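Local coordinates for protein dihydrodipicolinate synthase (Oceanobacillus iheyensis HTE831, PDB 3D0C) that probably catalyses the condensation of pyruvate with aspartate semialdehyde, an early step of lysine biosynthesis, at residues S213-V216 / N217-Q221; D240-E243 / D244-F248; D289-E292 / L293-L296; E295-K298 / S299-T302. The protein carries 1 engineered substitution. All blocks are in the same frame, centred on the assembly; numbering follows the deposited sequence.

Contact 1. Residues S213-V216 / N217-Q221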
loop_
_atom_site.group_PDB
_atom_site.type_symbol
_atom_site.label_atom_id
_atom_site.label_comp_id
_atom_site.label_asym_id
_atom_site.label_seq_id
_atom_site.Cartn_x
_atom_site.Cartn_y
_atom_site.Cartn_z
ATOM N N SER A 213 -5.858 5.702 18.935
ATOM C CA SER A 213 -6.646 4.608 19.502
ATOM C C SER A 213 -7.829 4.216 18.652
ATOM O O SER A 213 -8.462 5.070 18.030
ATOM C CB SER A 213 -7.167 4.975 20.896
ATOM O OG SER A 213 -8.032 3.956 21.400
ATOM N N GLY A 214 -8.125 2.918 18.651
ATOM C CA GLY A 214 -9.271 2.390 17.929
ATOM C C GLY A 214 -10.209 1.832 18.992
ATOM O O GLY A 214 -11.409 1.636 18.769
ATOM N N LEU A 215 -9.638 1.573 20.169
ATOM C CA LEU A 215 -10.393 1.053 21.303
ATOM C C LEU A 215 -11.432 2.070 21.770
ATOM O O LEU A 215 -12.481 1.702 22.296
ATOM C CB LEU A 215 -9.447 0.720 22.461
ATOM C CG LEU A 215 -10.113 0.272 23.769
ATOM C CD1 LEU A 215 -10.989 -0.944 23.515
ATOM C CD2 LEU A 215 -9.041 -0.049 24.801
ATOM N N VAL A 216 -11.142 3.348 21.575
ATOM C CA VAL A 216 -12.069 4.391 21.989
ATOM C C VAL A 216 -13.446 4.282 21.322
ATOM O O VAL A 216 -14.398 4.912 21.779
ATOM C CB VAL A 216 -11.489 5.799 21.728
ATOM C CG1 VAL A 216 -10.391 6.107 22.743
ATOM C CG2 VAL A 216 -10.946 5.889 20.311
ATOM N N ASN A 217 -13.555 3.492 20.252
ATOM C CA ASN A 217 -14.839 3.314 19.554
ATOM C C ASN A 217 -15.717 2.316 20.300
ATOM O O ASN A 217 -16.903 2.162 19.987
ATOM C CB ASN A 217 -14.632 2.776 18.126
ATOM C CG ASN A 217 -13.971 3.781 17.200
ATOM O OD1 ASN A 217 -14.560 4.808 16.852
ATOM N ND2 ASN A 217 -12.739 3.487 16.794
ATOM N N VAL A 218 -15.136 1.642 21.290
ATOM C CA VAL A 218 -15.860 0.623 22.039
ATOM C C VAL A 218 -15.826 0.829 23.550
ATOM O O VAL A 218 -16.867 0.799 24.211
ATOM C CB VAL A 218 -15.277 -0.761 21.732
ATOM C CG1 VAL A 218 -16.226 -1.848 22.204
ATOM C CG2 VAL A 218 -14.996 -0.879 20.250
ATOM N N PHE A 219 -14.627 1.022 24.092
ATOM C CA PHE A 219 -14.443 1.230 25.527
ATOM C C PHE A 219 -13.558 2.448 25.763
ATOM O O PHE A 219 -12.457 2.333 26.299
ATOM C CB PHE A 219 -13.783 -0.004 26.162
ATOM C CG PHE A 219 -14.706 -1.176 26.317
ATOM C CD1 PHE A 219 -15.697 -1.174 27.295
ATOM C CD2 PHE A 219 -14.588 -2.282 25.487
ATOM C CE1 PHE A 219 -16.558 -2.261 27.439
ATOM C CE2 PHE A 219 -15.443 -3.373 25.622
ATOM C CZ PHE A 219 -16.430 -3.362 26.601
ATOM N N PRO A 220 -14.032 3.639 25.373
ATOM C CA PRO A 220 -13.241 4.861 25.559
ATOM C C PRO A 220 -12.769 5.116 26.994
ATOM O O PRO A 220 -11.703 5.703 27.203
ATOM C CB PRO A 220 -14.182 5.954 25.062
ATOM C CG PRO A 220 -15.530 5.415 25.427
ATOM C CD PRO A 220 -15.414 3.969 24.981
ATOM N N GLN A 221 -13.563 4.687 27.976
ATOM C CA GLN A 221 -13.205 4.898 29.382
ATOM C C GLN A 221 -11.888 4.203 29.749
ATOM O O GLN A 221 -11.142 4.699 30.591
ATOM C CB GLN A 221 -14.337 4.421 30.314
ATOM C CG GLN A 221 -15.710 5.059 30.014
ATOM C CD GLN A 221 -16.754 4.832 31.117
ATOM O OE1 GLN A 221 -16.945 3.710 31.598
ATOM N NE2 GLN A 221 -17.447 5.903 31.504
#

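Contact 2. Residues D240-E243 / D244-F248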
loop_
_atom_site.group_PDB
_atom_site.type_symbol
_atom_site.label_atom_id
_atom_site.label_comp_id
_atom_site.label_asym_id
_atom_site.label_seq_id
_atom_site.Cartn_x
_atom_site.Cartn_y
_atom_site.Cartn_z
ATOM N N ASP A 240 -1.526 -1.480 35.081
ATOM C CA ASP A 240 -2.791 -2.198 35.273
ATOM C C ASP A 240 -3.743 -1.987 34.085
ATOM O O ASP A 240 -4.332 -2.946 33.583
ATOM C CB ASP A 240 -3.485 -1.742 36.565
ATOM C CG ASP A 240 -2.871 -2.359 37.820
ATOM O OD1 ASP A 240 -2.080 -3.328 37.721
ATOM O OD2 ASP A 240 -3.193 -1.871 38.921
ATOM N N VAL A 241 -3.902 -0.741 33.639
ATOM C CA VAL A 241 -4.802 -0.471 32.511
ATOM C C VAL A 241 -4.234 -1.113 31.257
ATOM O O VAL A 241 -4.976 -1.664 30.437
ATOM C CB VAL A 241 -4.984 1.044 32.243
ATOM C CG1 VAL A 241 -5.972 1.260 31.085
ATOM C CG2 VAL A 241 -5.495 1.736 33.497
ATOM N N TRP A 242 -2.912 -1.040 31.135
ATOM C CA TRP A 242 -2.173 -1.603 30.011
ATOM C C TRP A 242 -2.442 -3.098 29.875
ATOM O O TRP A 242 -2.792 -3.574 28.794
ATOM C CB TRP A 242 -0.674 -1.351 30.218
ATOM C CG TRP A 242 0.230 -2.039 29.251
ATOM C CD1 TRP A 242 0.442 -1.714 27.941
ATOM C CD2 TRP A 242 1.077 -3.156 29.528
ATOM N NE1 TRP A 242 1.371 -2.559 27.387
ATOM C CE2 TRP A 242 1.779 -3.455 28.341
ATOM C CE3 TRP A 242 1.313 -3.934 30.668
ATOM C CZ2 TRP A 242 2.702 -4.500 28.261
ATOM C CZ3 TRP A 242 2.232 -4.974 30.588
ATOM C CH2 TRP A 242 2.914 -5.246 29.391
ATOM N N GLU A 243 -2.272 -3.839 30.969
ATOM C CA GLU A 243 -2.510 -5.283 30.958
ATOM C C GLU A 243 -3.955 -5.596 30.597
ATOM O O GLU A 243 -4.249 -6.642 30.012
ATOM C CB GLU A 243 -2.259 -5.900 32.337
ATOM C CG GLU A 243 -0.919 -5.614 32.950
ATOM C CD GLU A 243 -0.750 -6.358 34.255
ATOM O OE1 GLU A 243 -1.641 -6.245 35.124
ATOM O OE2 GLU A 243 0.270 -7.057 34.408
ATOM N N ASP A 244 -4.850 -4.689 30.972
ATOM C CA ASP A 244 -6.280 -4.855 30.736
ATOM C C ASP A 244 -6.703 -4.693 29.276
ATOM O O ASP A 244 -7.628 -5.370 28.823
ATOM C CB ASP A 244 -7.062 -3.868 31.614
ATOM C CG ASP A 244 -8.564 -4.125 31.600
ATOM O OD1 ASP A 244 -8.975 -5.266 31.903
ATOM O OD2 ASP A 244 -9.333 -3.185 31.298
ATOM N N VAL A 245 -6.028 -3.817 28.535
ATOM C CA VAL A 245 -6.389 -3.583 27.135
ATOM C C VAL A 245 -5.522 -4.307 26.106
ATOM O O VAL A 245 -5.928 -4.471 24.948
ATOM C CB VAL A 245 -6.371 -2.079 26.804
ATOM C CG1 VAL A 245 -7.353 -1.340 27.693
ATOM C CG2 VAL A 245 -4.964 -1.523 26.970
ATOM N N VAL A 246 -4.335 -4.743 26.516
ATOM C CA VAL A 246 -3.436 -5.446 25.604
ATOM C C VAL A 246 -4.116 -6.614 24.880
ATOM O O VAL A 246 -3.920 -6.799 23.676
ATOM C CB VAL A 246 -2.178 -5.953 26.345
ATOM C CG1 VAL A 246 -1.461 -7.007 25.511
ATOM C CG2 VAL A 246 -1.231 -4.781 26.606
ATOM N N PRO A 247 -4.930 -7.412 25.596
ATOM C CA PRO A 247 -5.622 -8.552 24.977
ATOM C C PRO A 247 -6.454 -8.151 23.755
ATOM O O PRO A 247 -6.567 -8.912 22.792
ATOM C CB PRO A 247 -6.490 -9.085 26.115
ATOM C CG PRO A 247 -5.658 -8.771 27.333
ATOM C CD PRO A 247 -5.228 -7.350 27.040
ATOM N N PHE A 248 -7.037 -6.956 23.813
ATOM C CA PHE A 248 -7.860 -6.420 22.725
ATOM C C PHE A 248 -6.961 -6.064 21.538
ATOM O O PHE A 248 -7.245 -6.414 20.391
ATOM C CB PHE A 248 -8.599 -5.164 23.203
ATOM C CG PHE A 248 -9.612 -4.628 22.214
ATOM C CD1 PHE A 248 -10.884 -5.188 22.121
ATOM C CD2 PHE A 248 -9.292 -3.560 21.377
ATOM C CE1 PHE A 248 -11.822 -4.692 21.212
ATOM C CE2 PHE A 248 -10.222 -3.059 20.465
ATOM C CZ PHE A 248 -11.488 -3.626 20.384
#

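Contact 3. Residues D289-E292 / L293-L296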
loop_
_atom_site.group_PDB
_atom_site.type_symbol
_atom_site.label_atom_id
_atom_site.label_comp_id
_atom_site.label_asym_id
_atom_site.label_seq_id
_atom_site.Cartn_x
_atom_site.Cartn_y
_atom_site.Cartn_z
ATOM N N ASP A 289 -11.517 -16.759 16.575
ATOM C CA ASP A 289 -11.230 -15.393 17.001
ATOM C C ASP A 289 -12.502 -14.746 17.528
ATOM O O ASP A 289 -12.466 -13.905 18.424
ATOM C CB ASP A 289 -10.676 -14.561 15.845
ATOM C CG ASP A 289 -9.246 -14.915 15.505
ATOM O OD1 ASP A 289 -8.596 -15.617 16.311
ATOM O OD2 ASP A 289 -8.766 -14.478 14.438
ATOM N N ARG A 290 -13.637 -15.137 16.963
ATOM C CA ARG A 290 -14.906 -14.584 17.411
ATOM C C ARG A 290 -15.126 -15.012 18.872
ATOM O O ARG A 290 -15.496 -14.204 19.723
ATOM C CB ARG A 290 -16.042 -15.076 16.494
ATOM C CG ARG A 290 -17.398 -14.417 16.739
ATOM C CD ARG A 290 -18.425 -14.743 15.635
ATOM N NE ARG A 290 -18.171 -14.087 14.347
ATOM C CZ ARG A 290 -17.614 -14.682 13.294
ATOM N NH1 ARG A 290 -17.241 -15.956 13.371
ATOM N NH2 ARG A 290 -17.455 -14.018 12.152
ATOM N N LEU A 291 -14.867 -16.280 19.159
ATOM C CA LEU A 291 -15.020 -16.804 20.513
ATOM C C LEU A 291 -14.070 -16.089 21.477
ATOM O O LEU A 291 -14.456 -15.707 22.586
ATOM C CB LEU A 291 -14.739 -18.311 20.514
ATOM C CG LEU A 291 -14.785 -19.045 21.857
ATOM C CD1 LEU A 291 -16.120 -18.787 22.552
ATOM C CD2 LEU A 291 -14.564 -20.537 21.619
ATOM N N GLU A 292 -12.829 -15.891 21.044
ATOM C CA GLU A 292 -11.845 -15.215 21.882
ATOM C C GLU A 292 -12.296 -13.807 22.233
ATOM O O GLU A 292 -12.104 -13.349 23.362
ATOM C CB GLU A 292 -10.482 -15.161 21.189
ATOM C CG GLU A 292 -9.633 -16.397 21.418
ATOM C CD GLU A 292 -8.154 -16.144 21.159
ATOM O OE1 GLU A 292 -7.608 -15.167 21.722
ATOM O OE2 GLU A 292 -7.542 -16.930 20.403
ATOM N N LEU A 293 -12.900 -13.119 21.268
ATOM C CA LEU A 293 -13.372 -11.765 21.504
ATOM C C LEU A 293 -14.535 -11.768 22.491
ATOM O O LEU A 293 -14.590 -10.947 23.412
ATOM C CB LEU A 293 -13.812 -11.123 20.186
ATOM C CG LEU A 293 -14.424 -9.727 20.306
ATOM C CD1 LEU A 293 -13.451 -8.775 20.995
ATOM C CD2 LEU A 293 -14.775 -9.222 18.924
ATOM N N GLU A 294 -15.468 -12.694 22.289
ATOM C CA GLU A 294 -16.630 -12.797 23.166
ATOM C C GLU A 294 -16.189 -13.033 24.612
ATOM O O GLU A 294 -16.742 -12.445 25.544
ATOM C CB GLU A 294 -17.556 -13.927 22.694
ATOM C CG GLU A 294 -18.076 -13.750 21.265
ATOM C CD GLU A 294 -18.975 -14.891 20.810
ATOM O OE1 GLU A 294 -18.897 -15.992 21.401
ATOM O OE2 GLU A 294 -19.753 -14.693 19.851
ATOM N N GLU A 295 -15.191 -13.889 24.792
ATOM C CA GLU A 295 -14.678 -14.191 26.125
ATOM C C GLU A 295 -14.013 -12.968 26.757
ATOM O O GLU A 295 -14.140 -12.742 27.962
ATOM C CB GLU A 295 -13.667 -15.335 26.061
ATOM C CG GLU A 295 -14.206 -16.613 25.430
ATOM C CD GLU A 295 -13.233 -17.775 25.539
ATOM O OE1 GLU A 295 -12.091 -17.649 25.044
ATOM O OE2 GLU A 295 -13.610 -18.815 26.122
ATOM N N LEU A 296 -13.292 -12.189 25.949
ATOM C CA LEU A 296 -12.634 -10.991 26.458
ATOM C C LEU A 296 -13.686 -10.013 26.961
ATOM O O LEU A 296 -13.534 -9.419 28.029
ATOM C CB LEU A 296 -11.790 -10.320 25.366
ATOM C CG LEU A 296 -11.242 -8.923 25.700
ATOM C CD1 LEU A 296 -10.437 -8.964 26.991
ATOM C CD2 LEU A 296 -10.373 -8.433 24.548
#

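Contact 4. Residues E295-K298 / S299-T302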
loop_
_atom_site.group_PDB
_atom_site.type_symbol
_atom_site.label_atom_id
_atom_site.label_comp_id
_atom_site.label_asym_id
_atom_site.label_seq_id
_atom_site.Cartn_x
_atom_site.Cartn_y
_atom_site.Cartn_z
ATOM N N GLU A 295 -15.191 -13.889 24.792
ATOM C CA GLU A 295 -14.678 -14.191 26.125
ATOM C C GLU A 295 -14.013 -12.968 26.757
ATOM O O GLU A 295 -14.140 -12.742 27.962
ATOM C CB GLU A 295 -13.667 -15.335 26.061
ATOM C CG GLU A 295 -14.206 -16.613 25.430
ATOM C CD GLU A 295 -13.233 -17.775 25.539
ATOM O OE1 GLU A 295 -12.091 -17.649 25.044
ATOM O OE2 GLU A 295 -13.610 -18.815 26.122
ATOM N N LEU A 296 -13.292 -12.189 25.949
ATOM C CA LEU A 296 -12.634 -10.991 26.458
ATOM C C LEU A 296 -13.686 -10.013 26.961
ATOM O O LEU A 296 -13.534 -9.419 28.029
ATOM C CB LEU A 296 -11.790 -10.320 25.366
ATOM C CG LEU A 296 -11.242 -8.923 25.700
ATOM C CD1 LEU A 296 -10.437 -8.964 26.991
ATOM C CD2 LEU A 296 -10.373 -8.433 24.548
ATOM N N LEU A 297 -14.759 -9.841 26.194
ATOM C CA LEU A 297 -15.807 -8.926 26.611
ATOM C C LEU A 297 -16.479 -9.436 27.886
ATOM O O LEU A 297 -16.875 -8.643 28.747
ATOM C CB LEU A 297 -16.846 -8.743 25.495
ATOM C CG LEU A 297 -16.353 -8.086 24.196
ATOM C CD1 LEU A 297 -17.557 -7.659 23.369
ATOM C CD2 LEU A 297 -15.482 -6.869 24.504
ATOM N N LYS A 298 -16.603 -10.757 28.007
ATOM C CA LYS A 298 -17.215 -11.352 29.192
ATOM C C LYS A 298 -16.365 -11.006 30.411
ATOM O O LYS A 298 -16.883 -10.585 31.449
ATOM C CB LYS A 298 -17.307 -12.871 29.043
ATOM C CG LYS A 298 -18.030 -13.535 30.208
ATOM C CD LYS A 298 -19.426 -12.930 30.360
ATOM C CE LYS A 298 -20.008 -13.173 31.751
ATOM N NZ LYS A 298 -21.310 -12.457 31.944
ATOM N N SER A 299 -15.055 -11.196 30.269
ATOM C CA SER A 299 -14.103 -10.891 31.330
ATOM C C SER A 299 -14.230 -9.434 31.739
ATOM O O SER A 299 -14.356 -9.127 32.925
ATOM C CB SER A 299 -12.668 -11.158 30.859
ATOM O OG SER A 299 -11.722 -10.612 31.768
ATOM N N TRP A 300 -14.193 -8.536 30.754
ATOM C CA TRP A 300 -14.306 -7.111 31.029
ATOM C C TRP A 300 -15.587 -6.762 31.757
ATOM O O TRP A 300 -15.619 -5.807 32.540
ATOM C CB TRP A 300 -14.194 -6.296 29.734
ATOM C CG TRP A 300 -12.777 -6.039 29.308
ATOM C CD1 TRP A 300 -11.669 -6.055 30.100
ATOM C CD2 TRP A 300 -12.329 -5.673 28.000
ATOM N NE1 TRP A 300 -10.552 -5.723 29.368
ATOM C CE2 TRP A 300 -10.930 -5.482 28.074
ATOM C CE3 TRP A 300 -12.972 -5.484 26.772
ATOM C CZ2 TRP A 300 -10.162 -5.112 26.960
ATOM C CZ3 TRP A 300 -12.209 -5.115 25.664
ATOM C CH2 TRP A 300 -10.817 -4.933 25.771
ATOM N N ASN A 301 -16.637 -7.541 31.512
ATOM C CA ASN A 301 -17.928 -7.304 32.170
ATOM C C ASN A 301 -17.823 -7.687 33.631
ATOM O O ASN A 301 -18.283 -6.970 34.514
ATOM C CB ASN A 301 -19.026 -8.155 31.542
ATOM C CG ASN A 301 -20.406 -7.790 32.062
ATOM O OD1 ASN A 301 -21.413 -8.299 31.585
ATOM N ND2 ASN A 301 -20.455 -6.886 33.045
ATOM N N THR A 302 -17.202 -8.844 33.862
ATOM C CA THR A 302 -17.010 -9.403 35.210
ATOM C C THR A 302 -16.194 -8.487 36.098
ATOM O O THR A 302 -16.437 -8.395 37.305
ATOM C CB THR A 302 -16.293 -10.805 35.198
ATOM O OG1 THR A 302 -17.095 -11.762 34.493
ATOM C CG2 THR A 302 -16.077 -11.316 36.614
#

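Contact 1. Residues S213-V216 / N217-Q221
The Phe219 ring meets Leu215 at its edge, where the methyl CD1 lies near the ring plane, while Trp300 of the C-terminal helix meets the same ring with its plane turned by about 70°. The Asn217 amide sends ND2 to Gly214 O, which stands 23° out of the amide plane. Ring and amide both lie on the connection, a short 3-10 turn and the N-cap after it, leading from the last TIM-barrel strand, 210-213, into helix 220-232.

Gly214 O takes two donors on one face of its plane, Asn217 ND2 at 3.0 Å and Asn217 N at 3.2 Å. The amide can double the backbone bond because Asn217 CG sits beside its own backbone N (chi1 -69°). ND2 also bonds Ile18 O, and the side chain lies about 4 Å from that of Thr56, a predicted pyruvate-binding residue. Leu215 O is gripped twice as well, by Val218 N and Phe219 N. A proline suits the place after the N-cap Phe219, since a first-turn residue needs no N-H for the helix; Pro220 CB lies 3.5 Å from Val216 O. Ser213 starts the turn with an ST motif, its OG accepting from Val216 N at 3.2 Å.

Contact 2. Residues D240-E243 / D244-F248
Asp244 N, Val245 N and Val246 N bond to Asp240 O, Val241 O and Trp242 O in regular helical fashion, but Pro247 has no N-H to give to Glu243 O, and the helix kinks here. Pro247 CD takes up the place beside that carbonyl, 3.2 Å from Glu243 O, and Phe248 N turns instead to Val245 O, three residues back.

The main side-chain pair, Trp242 with Val246, leads directly into the kink. The two lie side by side and point the same way, and the methyl CG2 of Val246 makes a CH-pi contact over one face of the indole, 3.6 Å from the centroid of the five-membered ring and 16° off its normal. Trp242 NE1 is the ring atom nearest to that methyl, at 3.5 Å, and the same CG2 lies only 2.9 Å from Trp242 O, a tight fit. With CG swung opposite the backbone N (chi1 172°), the indole leans out toward helix 196-206, where NE1 donates to Lys198 O and the ring packs on Pro201. This helix, 235-257, belongs to the helical C-terminal part that follows the barrel in the DapA family. Shortening Trp242 to an alanine would probably leave Lys198 O without this donor and the Val246 methyl without the ring face it packs on.

Val241 CG1 and Val245 CG1 are 4.5 Å apart. Such compact branched residues suit a buried helix face; Val241 also packs on Leu226. Asp244 points its carboxylate away from its own helix, where OD2 forms a salt bridge with Lys222 NZ of helix 220-232.

Contact 3. Residues D289-E292 / L293-L296
Leu291 is crossed by two glutamates of the following turn, obliquely by Glu295 and at about a right angle by Glu294. All lie on helix 287-303, the last helix of the chain, which is amphipathic here: Leu293 and Leu296 turn to the protein, and the acidic side chains lie mostly toward solvent. The Leu291 methyl CD1 is 4.1 Å from Glu295 CG and equally far from Glu294 OE1, light contacts at the exposed surface, one to the aliphatic stem of Glu295 and one to a carboxylate oxygen of Glu294.

The stems themselves hug the backbone. Both glutamates carry CG beside the backbone N (chi1 -59° for Glu294), which brings Glu294 CG within 3.0 Å of Arg290 O and Glu295 CG within the same 3.0 Å of Leu291 O. Each chain is extended beyond CG, and its carboxylate lies beside the residues one turn earlier. These two carbonyls are also the acceptors of Glu294 N and Glu295 N in the normal helical pattern.

Arg290 crosses Glu294 obliquely, yet opposite charges do not pair: the guanidinium and carboxylate planes stand 69° apart, and Arg290 NE is 5.8 Å from Glu294 OE2. What approaches the carboxylate is the arginine's aliphatic stem, Arg290 CG lying 3.9 Å from Glu294 OE2. A bend at chi3 carries the arginine head off to Glu266 of helix 260-270. Asp289, buried, likewise looks outward from the helix: its OD1 forms a salt bridge with Lys254 NZ, while OD2 accepts from His255 NE2 and Asn259 ND2.

Contact 4. Residues E295-K298 / S299-T302
Trp300 lies over Leu296 and touches Leu297. Its CB sits 3.6 Å from Leu296 O, the carbonyl that also accepts Trp300 N, and CG stays close to the same oxygen, since it lies beside the backbone N (chi1 -83°) and the indole folds back over the preceding turn. CE2 then meets the methyl CD1 of Leu296 at 3.7 Å, and NE1, on the same ring, donates to Asp244 O of helix 235-257. On the six-membered ring, CE3 touches Leu297 CD2 at 3.7 Å; at the far end CH2 meets Leu296 CD2. Leu296 CG stands 3.8 Å from that ring's centroid, just 6° off the normal, a CH-pi contact over the face. A serine in place of Trp300 would probably uncover Leu296 and leave Asp244 O without its indole donor.

Beyond this buried ring the helix is polar: Thr302 OG1 and Thr302 N both donate to Lys298 O, the hydroxyl at 3.3 Å from above the carbonyl plane. A large aromatic with one N-H suits this place: Leu296 covers one face, the N-H reaches another helix, and the ring's electrons are well placed to attract Lys222, its cation-pi partner.

Overall arrangement
All four contacts are local, each spanning a turn or two of backbone, so none closes a long loop. Contact 1 comes first, where the last barrel strand gives way to helix 220-232; contact 2 follows on helix 235-257, then contacts 3 and 4 on helix 287-303. They run in series without nesting or crossing, except that contacts 3 and 4 overlap at Glu295 and Leu296. Space brings them together: Leu215 of contact 1 packs on Val245 and Phe248 of contact 2, while Leu296, shared by contacts 3 and 4, rests on Pro247 and Phe248. Contact 4 also reaches contact 1 through Leu297 and Trp300, both against Phe219, tying the C-terminal helices to the turn after the barrel's last strand.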